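Local coordinates for protein putative O-GlcNAcase nagJ (Clostridium perfringens, PDB 6PV5) that probably hydrolyses N-acetylhexosamine-containing glycosides, the deposited chain being a fragment that carries the family 84 glycoside hydrolase catalytic domain, at residues Val340-Ser345 with Met371-Asp376; Ser345-Gly350 with Lys389-Val394; Lys398-Trp403 with Glu430-Ile435. All blocks are in the same frame, centred on the assembly; numbering follows the deposited sequence. Where two conformers were deposited one is given.

Overall arrangement
From the N terminus, the chain leaves barrel strand 336-338 into the 340-345 loop, which contact 1 joins to the C-terminal end of strand 369-372, closing a loop of 25 residues. Ser345 belongs to contacts 1 and 2. In contact 2 the next residues, 345-350, meet helix 385-395, so contacts 1 and 2 cross along the chain, their segments alternating, and Met347, Trp372 and Val391 pack together between them. Contact 3 follows in series, pairing strands 399-403 and 431-436, the last two of the parallel barrel. Strand 369-372 borders 399-403, linking contacts 1 and 3, while Ser392 hydrogen-bonds Glu430 between contacts 2 and 3.

Contact 1: Val340-Ser345 with Met371-Asp376; sequences VEYWGS and MWTGND. With EDO (1,2-ethanediol), chain F.
Tyr342 and Thr373 meet through side chains that both tuck between their own backbone N and carbonyl carbon: Tyr342 CG at chi1 54° and Thr373 OG1 at chi1 59°. The second rotation places Thr373 CG2 beside the tyrosine ring, 3.7 Å from Tyr342 CD2, and directs Thr373 OG1 along its own segment to Asp376 O, a bond of 2.8 Å that meets the carbonyl from above its plane. Trp343 folds back likewise: its CE3 lies over the centre of one face of the Tyr342 ring, while Asn375 O lies at the indole edge, in plane.

Three backbone bonds hold the two loops together. Thr373 N donates to Tyr342 O (3.0 Å). Next, Gly344 N reaches Gly374 O in a short, nearly straight bond of 2.7 Å. Ser345 N then donates to Asn375 O. The backbones are closest here, Gly344 CA lying 4.1 Å from Asn375 CA.

Tyr342 OH hydrogen-bonds Asp305, the predicted proton donor, consistent with the contact helping to hold the tyrosine beside the probable active site. The loops follow barrel strands 336-338 and 369-372; the Trp372 indole, beneath them, packs on strand 399-403 and helix 385-395.

Contact 2: Ser345-Gly350 with Lys389-Val394; sequences SSMFNG and KKVSNV
This is a side-chain packing contact, without hydrogen bonds across it, between the loop and short strand that follow barrel strand 336-338 and helix 385-395 on the outside of the barrel. Its centre is the Phe348 ring, over one face of which Lys390 lies. The lysine chain is extended, with CG anti to the backbone N (chi1 -177°), and runs past the phenylalanine in the opposite direction. CE therefore lies nearly over the middle of the ring, 3.7 Å from the Phe348 centroid, in a CH-pi contact. NZ follows in a cation-pi contact, 4.0 Å from the same centroid and 14° off the ring normal. Nearer the helix, Lys390 CG touches Phe348 CZ at 3.6 Å.

One turn on, Val394 brings CG2 obliquely to the end of that ring, 3.4 Å from Phe348 CZ. Met347 meets the helix separately: its extended chain crosses Val391 at about a right angle, with CE 3.9 Å from Val391 CG1.

The chemistry is graded. Met347 and Val391 form a buried apolar pair, extended by Trp372, on which both pack, whereas at the exposed margin the lysine lays its methylenes and its ammonium group on an aromatic face, which probably eases the charge.

Contact 3: Lys398-Trp403 with Glu430-Ile435; sequences KMMLWW and EVSGFI. With EDO (1,2-ethanediol), chain D.
Met399 and Ser432 begin a ladder of five backbone hydrogen bonds between segments 398-403 and 430-435. Met399 N donates to Glu430 O at 3.0 Å, and Ser432 N returns a bond to Met399 O at 2.8 Å. Beyond them Leu401 N reaches Gly433 O, Ile435 N binds Leu401 O, and Trp403 N ends the series on Ile435 O at 2.6 Å, in a nearly straight bond. Met399 and Leu401 each both donate and accept, bonding to residues either side of their partner, as in parallel pairing, and the short strand axes diverge by only 13°. Pairing slips by one residue between Met399-Val431 and Met400-Gly433, a beta bulge that accommodates Ser432, whose OG adds a weak bond to Met399 O.

At the N-terminal end of the pair, Glu430 OE1 accepts from a hydroxyl of 1,2-ethanediol, probably from the crystallisation liquor, and also pairs with Ser392 of helix 385-395, while Lys398 NZ bonds Asp428 O.

The face bearing Met400, Trp402 and Ile435 lines the barrel interior. Here Met400 lies over Gly433, with SD 4.0 Å from Gly433 CA, and Met400 CB meets Ile435 CD1; Ile435 packs on Met371 and strand 188-192. On the outer face, where Met399 and Val431 meet helix 385-395, Leu401 CB touches Val431 CG1, and Leu401 CD2 lies at the edge of the Phe434 ring, 4.1 Å from Phe434 CD1. Phe434 has CG anti to the backbone N (chi1 180°), and its ring comes to lie beside Trp403, with CE1 3.5 Å from Trp403 CB; the five-membered ring of Trp403 and the Phe434 ring are inclined at 34°.

These are strands seven and eight of the closed parallel (beta/alpha)8 barrel of the family 84 catalytic domain, and Ser432 joins strand eight to the first strand through Met188.

Contact 1: Val340-Ser345 with Met371-Asp376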
# COMPACT_ATOMS: atom_id res chain seq x y z
N VAL A 340 -6.23 -6.77 -21.83
CA VAL A 340 -7.32 -5.88 -22.20
C VAL A 340 -8.51 -6.15 -21.27
O VAL A 340 -9.10 -5.21 -20.75
CB VAL A 340 -7.69 -6.02 -23.69
CG1 VAL A 340 -8.99 -5.30 -24.03
CG2 VAL A 340 -6.57 -5.56 -24.61
N GLU A 341 -8.84 -7.43 -21.05
CA GLU A 341 -9.93 -7.83 -20.17
C GLU A 341 -9.36 -8.03 -18.77
O GLU A 341 -9.04 -9.14 -18.37
CB GLU A 341 -10.67 -9.06 -20.73
CG GLU A 341 -11.46 -8.77 -22.01
CD GLU A 341 -12.07 -9.91 -22.82
OE1 GLU A 341 -11.77 -11.10 -22.56
OE2 GLU A 341 -12.85 -9.60 -23.73
N TYR A 342 -9.21 -6.93 -18.01
CA TYR A 342 -8.38 -7.02 -16.83
C TYR A 342 -9.21 -7.17 -15.57
O TYR A 342 -8.63 -7.33 -14.50
CB TYR A 342 -7.39 -5.85 -16.70
CG TYR A 342 -7.99 -4.47 -16.76
CD1 TYR A 342 -8.03 -3.76 -17.95
CD2 TYR A 342 -8.51 -3.86 -15.62
CE1 TYR A 342 -8.60 -2.49 -18.02
CE2 TYR A 342 -9.06 -2.60 -15.67
CZ TYR A 342 -9.11 -1.92 -16.87
OH TYR A 342 -9.69 -0.68 -16.90
N TRP A 343 -10.54 -7.11 -15.68
CA TRP A 343 -11.38 -7.41 -14.53
C TRP A 343 -12.15 -8.71 -14.76
O TRP A 343 -12.42 -9.10 -15.90
CB TRP A 343 -12.26 -6.20 -14.13
CG TRP A 343 -13.31 -5.79 -15.11
CD1 TRP A 343 -14.63 -6.12 -15.08
CD2 TRP A 343 -13.14 -4.95 -16.27
NE1 TRP A 343 -15.30 -5.58 -16.14
CE2 TRP A 343 -14.41 -4.82 -16.87
CE3 TRP A 343 -12.06 -4.28 -16.86
CZ2 TRP A 343 -14.62 -4.06 -18.02
CZ3 TRP A 343 -12.27 -3.54 -18.00
CH2 TRP A 343 -13.53 -3.44 -18.58
N GLY A 344 -12.43 -9.44 -13.68
CA GLY A 344 -13.01 -10.77 -13.78
C GLY A 344 -14.25 -10.84 -14.67
O GLY A 344 -14.33 -11.71 -15.55
N SER A 345 -15.20 -9.92 -14.45
CA SER A 345 -16.43 -9.93 -15.22
C SER A 345 -16.20 -9.71 -16.72
O SER A 345 -16.96 -10.23 -17.54
CB SER A 345 -17.44 -8.97 -14.66
OG SER A 345 -17.77 -9.37 -13.33
N MET A 371 -1.59 -9.41 -14.17
CA MET A 371 -2.29 -8.58 -13.19
C MET A 371 -3.77 -8.51 -13.56
O MET A 371 -4.14 -8.48 -14.73
CB MET A 371 -1.69 -7.16 -13.14
CG MET A 371 -0.27 -7.17 -12.57
SD MET A 371 0.54 -5.53 -12.37
CE MET A 371 0.62 -4.90 -14.05
N TRP A 372 -4.61 -8.54 -12.53
CA TRP A 372 -6.02 -8.27 -12.75
C TRP A 372 -6.55 -7.50 -11.54
O TRP A 372 -5.87 -7.43 -10.51
CB TRP A 372 -6.77 -9.59 -13.05
CG TRP A 372 -7.66 -10.14 -11.97
CD1 TRP A 372 -9.01 -10.31 -12.06
CD2 TRP A 372 -7.27 -10.72 -10.71
NE1 TRP A 372 -9.49 -10.93 -10.93
CE2 TRP A 372 -8.45 -11.16 -10.07
CE3 TRP A 372 -6.04 -10.87 -10.03
CZ2 TRP A 372 -8.45 -11.75 -8.81
CZ3 TRP A 372 -6.04 -11.45 -8.79
CH2 TRP A 372 -7.22 -11.89 -8.18
N THR A 373 -7.74 -6.91 -11.68
CA THR A 373 -8.18 -5.99 -10.63
C THR A 373 -9.19 -6.63 -9.67
O THR A 373 -9.60 -5.99 -8.69
CB THR A 373 -8.74 -4.70 -11.26
OG1 THR A 373 -9.83 -5.06 -12.11
CG2 THR A 373 -7.69 -3.92 -12.03
N GLY A 374 -9.58 -7.89 -9.93
CA GLY A 374 -10.67 -8.52 -9.20
C GLY A 374 -11.91 -8.58 -10.08
O GLY A 374 -11.80 -8.41 -11.30
N ASN A 375 -13.10 -8.78 -9.49
CA ASN A 375 -14.28 -8.99 -10.33
C ASN A 375 -14.60 -7.74 -11.14
O ASN A 375 -15.11 -7.83 -12.24
CB ASN A 375 -15.54 -9.38 -9.54
CG ASN A 375 -15.41 -10.72 -8.84
OD1 ASN A 375 -14.51 -11.51 -9.14
ND2 ASN A 375 -16.29 -11.00 -7.90
N ASP A 376 -14.31 -6.56 -10.57
CA ASP A 376 -14.59 -5.29 -11.22
C ASP A 376 -13.31 -4.48 -11.36
O ASP A 376 -12.28 -4.82 -10.78
CB ASP A 376 -15.60 -4.50 -10.39
CG ASP A 376 -16.84 -5.36 -10.16
OD1 ASP A 376 -17.59 -5.62 -11.15
OD2 ASP A 376 -16.99 -5.83 -9.02
C1 EDO F . -14.60 -10.72 -26.42
O1 EDO F . -13.47 -11.18 -25.74
C2 EDO F . -14.08 -9.84 -27.41
O2 EDO F . -13.16 -10.66 -28.10
O HOH W 1 -19.14 -7.56 -11.76

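Contact 2: Ser345-Gly350 with Lys389-Val394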
# COMPACT_ATOMS: atom_id res chain seq x y z
N SER A 345 -15.20 -9.92 -14.45
CA SER A 345 -16.43 -9.93 -15.22
C SER A 345 -16.20 -9.71 -16.72
O SER A 345 -16.96 -10.23 -17.54
CB SER A 345 -17.44 -8.97 -14.66
OG SER A 345 -17.77 -9.37 -13.33
N SER A 346 -15.16 -8.93 -17.07
CA SER A 346 -14.83 -8.70 -18.48
C SER A 346 -14.37 -9.99 -19.16
O SER A 346 -14.40 -10.08 -20.38
CB SER A 346 -13.81 -7.60 -18.68
OG SER A 346 -12.52 -8.01 -18.24
N MET A 347 -13.99 -11.01 -18.37
CA MET A 347 -13.31 -12.19 -18.90
C MET A 347 -14.32 -13.28 -19.24
O MET A 347 -13.96 -14.24 -19.92
CB MET A 347 -12.35 -12.77 -17.85
CG MET A 347 -11.13 -11.92 -17.57
SD MET A 347 -10.19 -12.72 -16.27
CE MET A 347 -9.14 -11.36 -15.74
N PHE A 348 -15.56 -13.15 -18.73
CA PHE A 348 -16.55 -14.21 -18.79
C PHE A 348 -17.86 -13.69 -19.37
O PHE A 348 -18.32 -12.61 -19.02
CB PHE A 348 -16.85 -14.80 -17.41
CG PHE A 348 -15.66 -15.48 -16.78
CD1 PHE A 348 -15.36 -16.80 -17.08
CD2 PHE A 348 -14.84 -14.80 -15.90
CE1 PHE A 348 -14.27 -17.42 -16.50
CE2 PHE A 348 -13.73 -15.41 -15.34
CZ PHE A 348 -13.44 -16.72 -15.65
N ASN A 349 -18.42 -14.48 -20.28
CA ASN A 349 -19.79 -14.32 -20.74
C ASN A 349 -20.59 -15.46 -20.11
O ASN A 349 -20.55 -16.58 -20.61
CB ASN A 349 -19.88 -14.32 -22.27
CG ASN A 349 -21.21 -13.79 -22.77
OD1 ASN A 349 -22.23 -13.94 -22.11
ND2 ASN A 349 -21.20 -13.17 -23.94
N GLY A 350 -21.28 -15.16 -19.00
CA GLY A 350 -21.94 -16.21 -18.24
C GLY A 350 -20.90 -17.17 -17.67
O GLY A 350 -20.02 -16.74 -16.93
N LYS A 389 -9.68 -17.73 -7.59
CA LYS A 389 -9.66 -19.09 -8.10
C LYS A 389 -10.22 -19.14 -9.52
O LYS A 389 -9.64 -19.76 -10.40
CB LYS A 389 -10.42 -20.02 -7.16
CG LYS A 389 -10.41 -21.50 -7.54
CD LYS A 389 -9.33 -22.29 -6.84
CE LYS A 389 -9.56 -23.79 -6.94
NZ LYS A 389 -8.33 -24.54 -6.59
N LYS A 390 -11.34 -18.45 -9.75
CA LYS A 390 -11.99 -18.49 -11.04
C LYS A 390 -11.05 -17.95 -12.11
O LYS A 390 -11.09 -18.38 -13.25
CB LYS A 390 -13.33 -17.76 -11.00
CG LYS A 390 -14.10 -17.83 -12.31
CD LYS A 390 -15.52 -17.30 -12.23
CE LYS A 390 -16.35 -17.70 -13.43
NZ LYS A 390 -17.52 -16.81 -13.62
N VAL A 391 -10.21 -16.98 -11.74
CA VAL A 391 -9.37 -16.32 -12.72
C VAL A 391 -8.06 -17.12 -12.85
O VAL A 391 -7.58 -17.28 -13.96
CB VAL A 391 -9.11 -14.83 -12.38
CG1 VAL A 391 -8.09 -14.21 -13.33
CG2 VAL A 391 -10.42 -14.04 -12.40
N SER A 392 -7.52 -17.61 -11.73
CA SER A 392 -6.28 -18.38 -11.77
C SER A 392 -6.48 -19.69 -12.52
O SER A 392 -5.57 -20.16 -13.19
CB SER A 392 -5.72 -18.60 -10.40
OG SER A 392 -6.54 -19.50 -9.66
N ASN A 393 -7.71 -20.24 -12.48
CA ASN A 393 -8.05 -21.45 -13.22
C ASN A 393 -8.03 -21.19 -14.72
O ASN A 393 -7.63 -22.06 -15.49
CB ASN A 393 -9.35 -22.09 -12.77
CG ASN A 393 -9.17 -22.83 -11.46
OD1 ASN A 393 -8.04 -23.16 -11.07
ND2 ASN A 393 -10.27 -23.10 -10.77
N VAL A 394 -8.43 -19.99 -15.14
CA VAL A 394 -8.45 -19.70 -16.56
C VAL A 394 -7.02 -19.50 -17.06
O VAL A 394 -6.70 -19.90 -18.17
CB VAL A 394 -9.35 -18.48 -16.88
CG1 VAL A 394 -9.26 -18.06 -18.34
CG2 VAL A 394 -10.79 -18.73 -16.47

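Contact 3: Lys398-Trp403 with Glu430-Ile435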
# COMPACT_ATOMS: atom_id res chain seq x y z
N LYS A 398 -0.86 -18.57 -10.74
CA LYS A 398 -1.14 -17.59 -9.71
C LYS A 398 -1.17 -16.18 -10.30
O LYS A 398 -0.29 -15.77 -11.05
CB LYS A 398 -0.12 -17.71 -8.58
CG LYS A 398 -0.35 -18.88 -7.65
CD LYS A 398 0.56 -18.79 -6.45
CE LYS A 398 0.33 -19.86 -5.41
NZ LYS A 398 0.77 -19.39 -4.08
N MET A 399 -2.24 -15.45 -9.99
CA MET A 399 -2.44 -14.13 -10.57
C MET A 399 -1.74 -13.08 -9.70
O MET A 399 -1.33 -13.39 -8.58
CB MET A 399 -3.95 -13.85 -10.63
CG MET A 399 -4.67 -14.81 -11.57
SD MET A 399 -4.07 -14.77 -13.29
CE MET A 399 -4.64 -13.18 -13.89
N MET A 400 -1.62 -11.85 -10.20
CA MET A 400 -1.21 -10.72 -9.38
C MET A 400 -2.37 -9.72 -9.23
O MET A 400 -3.01 -9.37 -10.21
CB MET A 400 0.01 -10.03 -10.02
CG MET A 400 1.21 -10.95 -10.05
SD MET A 400 2.83 -10.14 -9.94
CE MET A 400 3.81 -11.48 -9.24
N LEU A 401 -2.67 -9.29 -8.01
CA LEU A 401 -3.82 -8.43 -7.82
C LEU A 401 -3.41 -6.95 -7.88
O LEU A 401 -2.62 -6.50 -7.06
CB LEU A 401 -4.50 -8.78 -6.49
CG LEU A 401 -5.68 -7.87 -6.09
CD1 LEU A 401 -6.83 -7.92 -7.10
CD2 LEU A 401 -6.17 -8.22 -4.69
N TRP A 402 -3.91 -6.24 -8.89
CA TRP A 402 -3.77 -4.80 -8.97
C TRP A 402 -4.93 -4.20 -8.18
O TRP A 402 -6.09 -4.29 -8.57
CB TRP A 402 -3.80 -4.40 -10.45
CG TRP A 402 -3.83 -2.93 -10.71
CD1 TRP A 402 -4.73 -2.02 -10.21
CD2 TRP A 402 -2.97 -2.19 -11.59
NE1 TRP A 402 -4.47 -0.77 -10.71
CE2 TRP A 402 -3.40 -0.84 -11.57
CE3 TRP A 402 -1.87 -2.54 -12.40
CZ2 TRP A 402 -2.78 0.16 -12.31
CZ3 TRP A 402 -1.27 -1.55 -13.15
CH2 TRP A 402 -1.72 -0.22 -13.11
N TRP A 403 -4.61 -3.67 -7.00
CA TRP A 403 -5.67 -3.27 -6.08
C TRP A 403 -5.91 -1.77 -6.15
O TRP A 403 -5.04 -0.98 -5.78
CB TRP A 403 -5.34 -3.74 -4.67
CG TRP A 403 -6.49 -3.48 -3.75
CD1 TRP A 403 -6.47 -2.73 -2.61
CD2 TRP A 403 -7.84 -3.93 -3.93
NE1 TRP A 403 -7.72 -2.71 -2.05
CE2 TRP A 403 -8.59 -3.41 -2.85
CE3 TRP A 403 -8.50 -4.70 -4.90
CZ2 TRP A 403 -9.95 -3.64 -2.71
CZ3 TRP A 403 -9.84 -4.94 -4.75
CH2 TRP A 403 -10.56 -4.40 -3.68
N GLU A 430 -3.99 -18.37 -4.38
CA GLU A 430 -4.24 -18.24 -5.81
C GLU A 430 -3.52 -17.03 -6.41
O GLU A 430 -3.57 -16.79 -7.63
CB GLU A 430 -5.75 -18.16 -6.08
CG GLU A 430 -6.52 -19.42 -5.72
CD GLU A 430 -6.04 -20.71 -6.37
OE1 GLU A 430 -5.60 -20.67 -7.54
OE2 GLU A 430 -6.08 -21.77 -5.69
N VAL A 431 -2.87 -16.24 -5.56
CA VAL A 431 -2.38 -14.93 -5.95
C VAL A 431 -0.96 -14.78 -5.41
O VAL A 431 -0.74 -14.97 -4.22
CB VAL A 431 -3.31 -13.81 -5.43
CG1 VAL A 431 -2.77 -12.41 -5.73
CG2 VAL A 431 -4.72 -13.95 -5.99
N SER A 432 -0.02 -14.40 -6.29
CA SER A 432 1.40 -14.34 -5.94
C SER A 432 1.89 -12.90 -5.81
O SER A 432 3.02 -12.66 -5.35
CB SER A 432 2.22 -15.04 -7.01
OG SER A 432 1.99 -14.41 -8.28
N GLY A 433 1.08 -11.95 -6.28
CA GLY A 433 1.46 -10.54 -6.21
C GLY A 433 0.32 -9.66 -5.70
O GLY A 433 -0.83 -9.84 -6.08
N PHE A 434 0.68 -8.70 -4.85
CA PHE A 434 -0.24 -7.68 -4.39
C PHE A 434 0.30 -6.28 -4.73
O PHE A 434 1.41 -5.92 -4.35
CB PHE A 434 -0.53 -7.88 -2.90
CG PHE A 434 -1.48 -6.85 -2.35
CD1 PHE A 434 -2.78 -6.75 -2.84
CD2 PHE A 434 -1.08 -5.97 -1.36
CE1 PHE A 434 -3.65 -5.80 -2.35
CE2 PHE A 434 -1.95 -5.00 -0.88
CZ PHE A 434 -3.24 -4.92 -1.37
N ILE A 435 -0.48 -5.52 -5.50
CA ILE A 435 -0.06 -4.24 -6.04
C ILE A 435 -1.07 -3.16 -5.67
O ILE A 435 -2.25 -3.26 -6.03
CB ILE A 435 0.09 -4.35 -7.57
CG1 ILE A 435 1.03 -5.49 -7.97
CG2 ILE A 435 0.53 -3.02 -8.17
CD1 ILE A 435 0.58 -6.19 -9.22
C1 EDO D . -2.87 -22.59 -10.73
O1 EDO D . -4.18 -23.06 -11.02
C2 EDO D . -2.80 -21.53 -9.69
O2 EDO D . -3.16 -21.94 -8.37
O HOH W 2 1.48 -16.18 -3.00